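Local coordinates for protein manganese-containing pseudocatalase (Thermus thermophilus, PDB 2V8T) that probably breaks hydrogen peroxide down to water and oxygen at a site of two manganese ions held within a ferritin-like helical fold, at residues Ala67-Gly72 against Tyr234-Glu239; Met44-Asn49 against Leu149-Leu154. One frame throughout, in Å; residues are numbered along the deposited sequence. Where two conformers were deposited one is given.

Contact 1: Ala67-Gly72 against Tyr234-Glu239. With MN (manganese (II) ion), chain D; MN (manganese (II) ion), chain C.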
ATOM      1  N   ALA A  67      26.962   0.987  -4.274  1.00  6.57           N
ATOM      2  CA  ALA A  67      25.754   0.369  -4.800  1.00  6.47           C
ATOM      3  C   ALA A  67      26.048  -1.067  -5.263  1.00  6.47           C
ATOM      4  O   ALA A  67      25.262  -1.993  -5.056  1.00  7.26           O
ATOM      5  CB  ALA A  67      25.208   1.166  -5.971  1.00  7.36           C
ATOM      6  N   THR A  68      27.169  -1.230  -5.986  1.00  6.83           N
ATOM      7  CA  THR A  68      27.530  -2.546  -6.508  1.00  6.71           C
ATOM      8  C   THR A  68      27.773  -3.542  -5.382  1.00  6.60           C
ATOM      9  O   THR A  68      27.375  -4.694  -5.452  1.00  7.14           O
ATOM     10  CB  THR A  68      28.740  -2.432  -7.436  1.00  7.20           C
ATOM     11  OG1 THR A  68      28.477  -1.413  -8.387  1.00  7.47           O
ATOM     12  CG2 THR A  68      29.003  -3.738  -8.156  1.00  7.92           C
ATOM     13  N   GLU A  69      28.481  -3.097  -4.319  1.00  6.54           N
ATOM     14  CA  GLU A  69      28.681  -3.981  -3.185  1.00  6.50           C
ATOM     15  C   GLU A  69      27.317  -4.432  -2.599  1.00  6.34           C
ATOM     16  O   GLU A  69      27.148  -5.594  -2.215  1.00  6.53           O
ATOM     17  CB  GLU A  69      29.527  -3.323  -2.077  1.00  6.62           C
ATOM     18  CG  GLU A  69      29.736  -4.323  -0.956  1.00  6.95           C
ATOM     19  CD  GLU A  69      30.686  -3.945   0.164  1.00  6.53           C
ATOM     20  OE1 GLU A  69      31.288  -2.839   0.149  1.00  7.15           O
ATOM     21  OE2 GLU A  69      30.788  -4.790   1.103  1.00  7.64           O
ATOM     22  N   GLU A  70      26.353  -3.498  -2.501  1.00  6.31           N
ATOM     23  CA  GLU A  70      25.072  -3.866  -1.892  1.00  6.21           C
ATOM     24  C   GLU A  70      24.336  -4.918  -2.695  1.00  6.42           C
ATOM     25  O   GLU A  70      23.514  -5.668  -2.109  1.00  6.52           O
ATOM     26  CB  GLU A  70      24.181  -2.632  -1.689  1.00  6.52           C
ATOM     27  CG  GLU A  70      24.751  -1.473  -0.883  1.00  6.80           C
ATOM     28  CD  GLU A  70      25.073  -1.721   0.591  1.00  7.50           C
ATOM     29  OE1 GLU A  70      25.170  -2.851   0.988  1.00 11.33           O
ATOM     30  OE2 GLU A  70      25.329  -0.723   1.298  1.00  8.94           O
ATOM     31  N   LEU A  71      24.593  -5.076  -3.991  1.00  6.38           N
ATOM     32  CA  LEU A  71      24.007  -6.201  -4.739  1.00  6.69           C
ATOM     33  C   LEU A  71      24.386  -7.524  -4.097  1.00  6.72           C
ATOM     34  O   LEU A  71      23.578  -8.454  -3.991  1.00  7.50           O
ATOM     35  CB  LEU A  71      24.476  -6.191  -6.213  1.00  7.10           C
ATOM     36  CG  LEU A  71      23.890  -5.108  -7.097  1.00  7.28           C
ATOM     37  CD1 LEU A  71      24.701  -5.002  -8.399  1.00  8.38           C
ATOM     38  CD2 LEU A  71      22.437  -5.401  -7.413  1.00  8.24           C
ATOM     39  N   GLY A  72      25.666  -7.675  -3.744  1.00  6.72           N
ATOM     40  CA  GLY A  72      26.099  -8.876  -3.092  1.00  7.27           C
ATOM     41  C   GLY A  72      25.558  -9.028  -1.703  1.00  6.70           C
ATOM     42  O   GLY A  72      25.518 -10.142  -1.147  1.00  7.13           O
ATOM     43  N   TYR A 234      36.430  -2.347  -1.313  1.00  7.60           N
ATOM     44  CA  TYR A 234      36.714  -3.098  -2.530  1.00  7.55           C
ATOM     45  C   TYR A 234      36.177  -2.332  -3.729  1.00  7.50           C
ATOM     46  O   TYR A 234      35.029  -1.855  -3.700  1.00  8.22           O
ATOM     47  CB  TYR A 234      36.063  -4.463  -2.483  1.00  7.97           C
ATOM     48  CG  TYR A 234      36.474  -5.316  -1.308  1.00  8.05           C
ATOM     49  CD1 TYR A 234      35.735  -5.322  -0.120  1.00  9.38           C
ATOM     50  CD2 TYR A 234      37.610  -6.093  -1.340  1.00  8.55           C
ATOM     51  CE1 TYR A 234      36.130  -6.052   0.972  1.00 10.32           C
ATOM     52  CE2 TYR A 234      38.025  -6.831  -0.272  1.00  9.53           C
ATOM     53  CZ  TYR A 234      37.319  -6.804   0.923  1.00 10.18           C
ATOM     54  OH  TYR A 234      37.712  -7.518   2.031  1.00 12.17           O
ATOM     55  N   ARG A 235      36.964  -2.298  -4.791  1.00  7.75           N
ATOM     56  CA  ARG A 235      36.575  -1.705  -6.063  1.00  7.72           C
ATOM     57  C   ARG A 235      35.928  -2.807  -6.899  1.00  7.78           C
ATOM     58  O   ARG A 235      36.630  -3.650  -7.500  1.00  8.79           O
ATOM     59  CB  ARG A 235      37.789  -1.082  -6.761  1.00  8.27           C
ATOM     60  CG  ARG A 235      37.418  -0.323  -8.012  1.00  8.61           C
ATOM     61  CD  ARG A 235      38.646   0.297  -8.721  1.00  9.68           C
ATOM     62  NE  ARG A 235      39.515  -0.704  -9.331  1.00 10.56           N
ATOM     63  CZ  ARG A 235      39.300  -1.249 -10.551  1.00 10.99           C
ATOM     64  NH1 ARG A 235      38.385  -0.766 -11.354  1.00 11.17           N
ATOM     65  NH2 ARG A 235      40.052  -2.271 -10.947  1.00 12.77           N
ATOM     66  N   PHE A 236      34.593  -2.836  -6.928  1.00  7.45           N
ATOM     67  CA  PHE A 236      33.826  -3.884  -7.576  1.00  7.56           C
ATOM     68  C   PHE A 236      33.623  -3.536  -9.074  1.00  7.45           C
ATOM     69  O   PHE A 236      32.515  -3.351  -9.545  1.00  7.51           O
ATOM     70  CB  PHE A 236      32.466  -4.072  -6.900  1.00  7.90           C
ATOM     71  CG  PHE A 236      32.513  -4.791  -5.575  1.00  7.83           C
ATOM     72  CD1 PHE A 236      32.416  -6.184  -5.548  1.00  9.42           C
ATOM     73  CD2 PHE A 236      32.570  -4.122  -4.347  1.00  7.84           C
ATOM     74  CE1 PHE A 236      32.395  -6.888  -4.349  1.00 10.10           C
ATOM     75  CE2 PHE A 236      32.558  -4.832  -3.169  1.00  8.14           C
ATOM     76  CZ  PHE A 236      32.458  -6.193  -3.149  1.00  8.64           C
ATOM     77  N   SER A 237      34.715  -3.468  -9.815  1.00  8.43           N
ATOM     78  CA  SER A 237      34.668  -3.083 -11.226  1.00  8.69           C
ATOM     79  C   SER A 237      35.924  -3.544 -11.944  1.00 10.11           C
ATOM     80  O   SER A 237      37.010  -3.422 -11.363  1.00 11.60           O
ATOM     81  CB  SER A 237      34.611  -1.558 -11.350  1.00  8.39           C
ATOM     82  OG  SER A 237      34.652  -1.132 -12.699  1.00  9.00           O
ATOM     83  N   PRO A 238      35.833  -3.943 -13.211  1.00 10.41           N
ATOM     84  CA  PRO A 238      37.072  -4.237 -13.964  1.00 11.73           C
ATOM     85  C   PRO A 238      38.019  -3.018 -14.043  1.00 11.36           C
ATOM     86  O   PRO A 238      39.227  -3.149 -13.773  1.00 12.89           O
ATOM     87  CB  PRO A 238      36.587  -4.704 -15.326  1.00 11.71           C
ATOM     88  CG  PRO A 238      35.171  -5.250 -15.047  1.00 11.41           C
ATOM     89  CD  PRO A 238      34.614  -4.311 -13.983  1.00 10.53           C
ATOM     90  N   GLU A 239      37.499  -1.882 -14.431  1.00 11.06           N
ATOM     91  CA  GLU A 239      38.373  -0.751 -14.807  1.00 11.49           C
ATOM     92  C   GLU A 239      37.909   0.598 -14.295  1.00 10.91           C
ATOM     93  O   GLU A 239      38.647   1.574 -14.393  1.00 12.74           O
ATOM     94  CB  GLU A 239      38.426  -0.541 -16.330  0.50 11.97           C
ATOM     95  CG  GLU A 239      39.256  -1.544 -17.069  0.50 11.91           C
ATOM     96  CD  GLU A 239      40.740  -1.556 -16.737  0.50 12.46           C
ATOM     97  OE1 GLU A 239      41.235  -0.650 -16.064  0.50 11.27           O
ATOM     98  OE2 GLU A 239      41.391  -2.527 -17.189  0.50 13.84           O
TER
HETATM   99 MN    MN D1304      25.873  -0.574   3.340  1.00  7.11          MN
HETATM  100 MN    MN C1303      24.899  -3.708   2.934  1.00  7.51          MN
HETATM  101  O   HOH W   1      33.626  -2.061  -1.091  1.00  9.40           O
HETATM  102  O   HOH W   2      24.090  -1.825   3.251  0.25  7.17           O
HETATM  103  O   HOH W   3      25.397  -4.198   5.055  0.25 11.64           O

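Contact 2: Met44-Asn49 against Leu149-Leu154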
ATOM      1  N   MET A  44      21.920   2.757  -5.897  1.00  6.49           N
ATOM      2  CA  MET A  44      21.797   2.486  -7.319  1.00  6.82           C
ATOM      3  C   MET A  44      21.140   3.668  -8.007  1.00  6.49           C
ATOM      4  O   MET A  44      21.655   4.205  -9.000  1.00  6.77           O
ATOM      5  CB  MET A  44      21.025   1.218  -7.555  1.00  7.53           C
ATOM      6  CG  MET A  44      21.123   0.689  -8.888  1.00 10.53           C
ATOM      7  SD  MET A  44      22.782   0.214  -9.432  1.00 12.49           S
ATOM      8  CE  MET A  44      23.001  -0.981  -8.612  1.00 14.38           C
ATOM      9  N   TYR A  45      19.945   4.086  -7.530  1.00  6.39           N
ATOM     10  CA  TYR A  45      19.259   5.196  -8.186  1.00  6.63           C
ATOM     11  C   TYR A  45      20.020   6.495  -8.042  1.00  6.37           C
ATOM     12  O   TYR A  45      20.070   7.286  -8.985  1.00  6.72           O
ATOM     13  CB  TYR A  45      17.809   5.296  -7.728  1.00  7.35           C
ATOM     14  CG  TYR A  45      16.947   4.295  -8.450  1.00  8.49           C
ATOM     15  CD1 TYR A  45      16.253   4.626  -9.601  1.00 14.41           C
ATOM     16  CD2 TYR A  45      16.860   2.974  -8.057  1.00  8.24           C
ATOM     17  CE1 TYR A  45      15.542   3.704 -10.298  1.00 19.01           C
ATOM     18  CE2 TYR A  45      16.149   2.000  -8.755  1.00  9.81           C
ATOM     19  CZ  TYR A  45      15.479   2.418  -9.898  1.00 14.27           C
ATOM     20  OH  TYR A  45      14.719   1.498 -10.613  1.00 18.87           O
ATOM     21  N   GLN A  46      20.625   6.765  -6.862  1.00  6.46           N
ATOM     22  CA  GLN A  46      21.439   7.966  -6.771  1.00  6.36           C
ATOM     23  C   GLN A  46      22.545   7.948  -7.821  1.00  6.68           C
ATOM     24  O   GLN A  46      22.887   8.967  -8.425  1.00  7.23           O
ATOM     25  CB  GLN A  46      22.056   8.117  -5.372  1.00  6.70           C
ATOM     26  CG  GLN A  46      21.015   8.493  -4.325  1.00  6.66           C
ATOM     27  CD  GLN A  46      21.580   8.347  -2.934  1.00  8.26           C
ATOM     28  OE1 GLN A  46      22.793   8.233  -2.781  1.00 13.03           O
ATOM     29  NE2 GLN A  46      20.740   8.354  -1.912  1.00  8.98           N
ATOM     30  N   SER A  47      23.170   6.764  -8.039  1.00  6.48           N
ATOM     31  CA  SER A  47      24.230   6.691  -9.015  1.00  6.71           C
ATOM     32  C   SER A  47      23.705   6.955 -10.423  1.00  6.69           C
ATOM     33  O   SER A  47      24.357   7.656 -11.215  1.00  7.55           O
ATOM     34  CB  SER A  47      24.988   5.374  -8.924  1.00  7.16           C
ATOM     35  OG  SER A  47      24.334   4.246  -9.484  1.00  7.26           O
ATOM     36  N   PHE A  48      22.533   6.426 -10.765  1.00  6.62           N
ATOM     37  CA  PHE A  48      21.949   6.710 -12.080  1.00  6.59           C
ATOM     38  C   PHE A  48      21.711   8.214 -12.235  1.00  6.66           C
ATOM     39  O   PHE A  48      21.981   8.816 -13.283  1.00  7.56           O
ATOM     40  CB  PHE A  48      20.625   5.962 -12.271  1.00  6.95           C
ATOM     41  CG  PHE A  48      20.702   4.448 -12.173  1.00  7.25           C
ATOM     42  CD1 PHE A  48      21.876   3.740 -12.365  1.00  7.18           C
ATOM     43  CD2 PHE A  48      19.523   3.746 -11.940  1.00  7.93           C
ATOM     44  CE1 PHE A  48      21.881   2.357 -12.315  1.00  8.28           C
ATOM     45  CE2 PHE A  48      19.536   2.354 -11.903  1.00  8.94           C
ATOM     46  CZ  PHE A  48      20.702   1.668 -12.084  1.00  9.18           C
ATOM     47  N   ASN A  49      21.133   8.791 -11.175  1.00  6.52           N
ATOM     48  CA  ASN A  49      20.611  10.165 -11.210  1.00  6.94           C
ATOM     49  C   ASN A  49      21.678  11.221 -10.925  1.00  7.25           C
ATOM     50  O   ASN A  49      21.374  12.413 -10.924  1.00  9.23           O
ATOM     51  CB  ASN A  49      19.503  10.267 -10.167  1.00  7.10           C
ATOM     52  CG  ASN A  49      18.290   9.396 -10.489  1.00  6.84           C
ATOM     53  OD1 ASN A  49      17.438   9.195  -9.498  1.00  8.51           O
ATOM     54  ND2 ASN A  49      18.107   8.964 -11.638  1.00  6.18           N
ATOM     55  N   LEU A 149      24.036  12.876   3.437  1.00  7.18           N
ATOM     56  CA  LEU A 149      23.540  12.919   4.803  1.00  6.97           C
ATOM     57  C   LEU A 149      22.528  11.781   5.026  1.00  7.04           C
ATOM     58  O   LEU A 149      22.590  11.047   6.007  1.00  6.97           O
ATOM     59  CB  LEU A 149      22.927  14.304   5.071  1.00  7.16           C
ATOM     60  CG  LEU A 149      22.279  14.453   6.429  1.00  7.71           C
ATOM     61  CD1 LEU A 149      23.251  14.277   7.594  1.00  9.91           C
ATOM     62  CD2 LEU A 149      21.574  15.838   6.507  1.00  9.40           C
ATOM     63  N   HIS A 150      21.582  11.660   4.067  1.00  6.77           N
ATOM     64  CA  HIS A 150      20.649  10.559   4.131  1.00  6.81           C
ATOM     65  C   HIS A 150      21.375   9.217   4.192  1.00  6.47           C
ATOM     66  O   HIS A 150      20.980   8.341   4.969  1.00  7.11           O
ATOM     67  CB  HIS A 150      19.770  10.590   2.841  0.80  6.90           C
ATOM     68  CG  HIS A 150      18.947   9.363   2.681  0.80  7.08           C
ATOM     69  ND1 HIS A 150      19.426   8.250   2.011  0.80  7.62           N
ATOM     70  CD2 HIS A 150      17.743   8.984   3.164  0.80  7.68           C
ATOM     71  CE1 HIS A 150      18.500   7.280   2.110  0.80  7.89           C
ATOM     72  NE2 HIS A 150      17.460   7.692   2.798  0.80  8.05           N
ATOM     73  N   ASN A 151      22.393   9.034   3.356  1.00  6.44           N
ATOM     74  CA  ASN A 151      23.061   7.733   3.269  1.00  6.57           C
ATOM     75  C   ASN A 151      23.833   7.388   4.547  1.00  6.33           C
ATOM     76  O   ASN A 151      23.885   6.230   4.958  1.00  6.76           O
ATOM     77  CB  ASN A 151      24.016   7.699   2.104  1.00  6.73           C
ATOM     78  CG  ASN A 151      23.291   7.811   0.752  1.00  6.93           C
ATOM     79  OD1 ASN A 151      22.062   7.686   0.668  1.00  7.05           O
ATOM     80  ND2 ASN A 151      24.081   8.010  -0.305  1.00  7.91           N
ATOM     81  N   PHE A 152      24.418   8.401   5.170  1.00  6.67           N
ATOM     82  CA  PHE A 152      25.091   8.189   6.474  1.00  6.87           C
ATOM     83  C   PHE A 152      24.077   7.673   7.490  1.00  6.60           C
ATOM     84  O   PHE A 152      24.294   6.679   8.179  1.00  7.01           O
ATOM     85  CB  PHE A 152      25.733   9.517   6.888  1.00  7.17           C
ATOM     86  CG  PHE A 152      26.473   9.436   8.203  1.00  6.92           C
ATOM     87  CD1 PHE A 152      27.784   9.005   8.266  1.00  7.99           C
ATOM     88  CD2 PHE A 152      25.845   9.789   9.382  1.00  7.88           C
ATOM     89  CE1 PHE A 152      28.466   8.941   9.471  1.00  8.75           C
ATOM     90  CE2 PHE A 152      26.520   9.725  10.599  1.00  9.13           C
ATOM     91  CZ  PHE A 152      27.829   9.320  10.625  1.00  8.81           C
ATOM     92  N   PHE A 153      22.931   8.392   7.575  1.00  6.72           N
ATOM     93  CA  PHE A 153      21.822   7.939   8.442  1.00  6.77           C
ATOM     94  C   PHE A 153      21.377   6.520   8.084  1.00  6.48           C
ATOM     95  O   PHE A 153      21.188   5.677   8.952  1.00  6.83           O
ATOM     96  CB  PHE A 153      20.664   8.931   8.337  1.00  7.10           C
ATOM     97  CG  PHE A 153      19.402   8.380   8.924  1.00  7.17           C
ATOM     98  CD1 PHE A 153      19.268   8.206  10.306  1.00  8.30           C
ATOM     99  CD2 PHE A 153      18.377   7.938   8.120  1.00  8.90           C
ATOM    100  CE1 PHE A 153      18.155   7.576  10.839  1.00  9.01           C
ATOM    101  CE2 PHE A 153      17.235   7.351   8.700  1.00 10.41           C
ATOM    102  CZ  PHE A 153      17.163   7.160  10.076  1.00  9.56           C
ATOM    103  N   LEU A 154      21.188   6.260   6.776  1.00  6.92           N
ATOM    104  CA  LEU A 154      20.675   4.966   6.333  1.00  6.85           C
ATOM    105  C   LEU A 154      21.587   3.857   6.834  1.00  6.58           C
ATOM    106  O   LEU A 154      21.122   2.805   7.286  1.00  7.29           O
ATOM    107  CB  LEU A 154      20.604   4.854   4.823  0.50 10.32           C
ATOM    108  CG  LEU A 154      19.465   4.154   4.101  0.50 15.95           C
ATOM    109  CD1 LEU A 154      19.905   3.906   2.606  0.50 17.51           C
ATOM    110  CD2 LEU A 154      18.806   3.026   4.876  0.50 16.16           C
TER

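Contact 1: Ala67-Gly72 against Tyr234-Glu239
The Phe-236 ring lies with one face against the backbone of Glu-69, whose CA sits 4.3 Å from the ring centroid and 23° off its normal, a CH-pi contact displaced toward the rim. The side chain of Glu-69 follows the same ring outward: its CB comes within 3.6 Å of Phe-236 CE2, and CG also packs on this corner. The carboxylate plane of Glu-69 is turned 37° from the ring. With CG anti to the backbone N (chi1 -178°) and the chain extended beyond it, Glu-69 passes the ring and carries its carboxylate to polar partners. One residue earlier on the helix, Thr-68 CG2 packs 3.7 Å from Phe-236 CB and meets the ring obliquely.

A water bridges the segments, giving one hydrogen to Glu-69 OE1 (2.8 Å) and the other to the backbone O of Tyr-234 (3.0 Å). OE1 also bonds to His-188 NE2 and OE2 forms a salt bridge with Arg-184, so the buried carboxylate has a water, His-188 and Arg-184 as partners. Since His-188 binds manganese through ND1, Glu-69 is a second-shell residue that probably helps to position this ligand. The next residue, Glu-70, bridges the two manganese ions, its OE1 and OE2 each 2.1 Å from a different one.

Phe-236 is the centre of an inverse gamma turn, where the chain leaves strand 232-235. Asn-65, earlier on helix 57-85, bonds to both Tyr-234 O and Phe-236 N and so fastens the strand end to the helix. Pro-265 and Pro-266 touch the Phe-236 side chain, as does Phe-2 of a second subunit, while helix 36-49 lies against helix 57-85 through Ala-67, Glu-70 and Leu-71.

Contact 2: Met44-Asn49 against Leu149-Leu154
Gln-46 and Asn-151 meet amide to amide, their planes only 11° apart, and exchange a reciprocal pair of hydrogen bonds. Asn-151 ND2 donates to Gln-46 OE1 at 2.8 Å, nearly straight at 173°, and Gln-46 NE2 returns a bond to Asn-151 OD1 at 3.0 Å. Each donor lies in the carbonyl plane of its acceptor, on a lone pair, which holds both amides flat against rotation. The extended chain of Gln-46 (chi2 168°) and the shorter Asn-151 meet between helices, their own CA atoms 10.2 Å apart.

In one of its two conformers, His-150 ND1 also donates to Asn-151 OD1, at 3.0 Å and close to the imidazole plane, which would help to fix the amide's orientation. Gln-46 NE2 also hydrogen-bonds to the backbone O of Phe-139. Away from the amide pair, Ser-47 OG donates to Met-44 O, 2.7 Å away, an acceptor shared with Phe-48 N, and bonds to Arg-4 NH2 of a second subunit.

A buried polar bridge of this kind joins helices 36-49 and 144-166, two members of the ferritin-like four-helix bundle that holds the dimanganese site, with the side chain of Asn-151 about 9 Å from a bound manganese ion.

Overall arrangement
From the N terminus, helix 36-49 carries the first segment of contact 2 and helix 57-85, next in the chain, the first of contact 1. Helix 144-166 then returns to 44-49, closing a loop of 99 residues, and the turn after strand 232-235 later comes back to 67-72, closing one of 161. The two loops cross without nesting, because their segments alternate along the chain. Contact 2 ties together helices inside the bundle; contact 1 brings that turn onto helix 57-85. They touch directly where Ala-67 CB packs 3.7 Å from Met-44 N, and both also reach the second subunit.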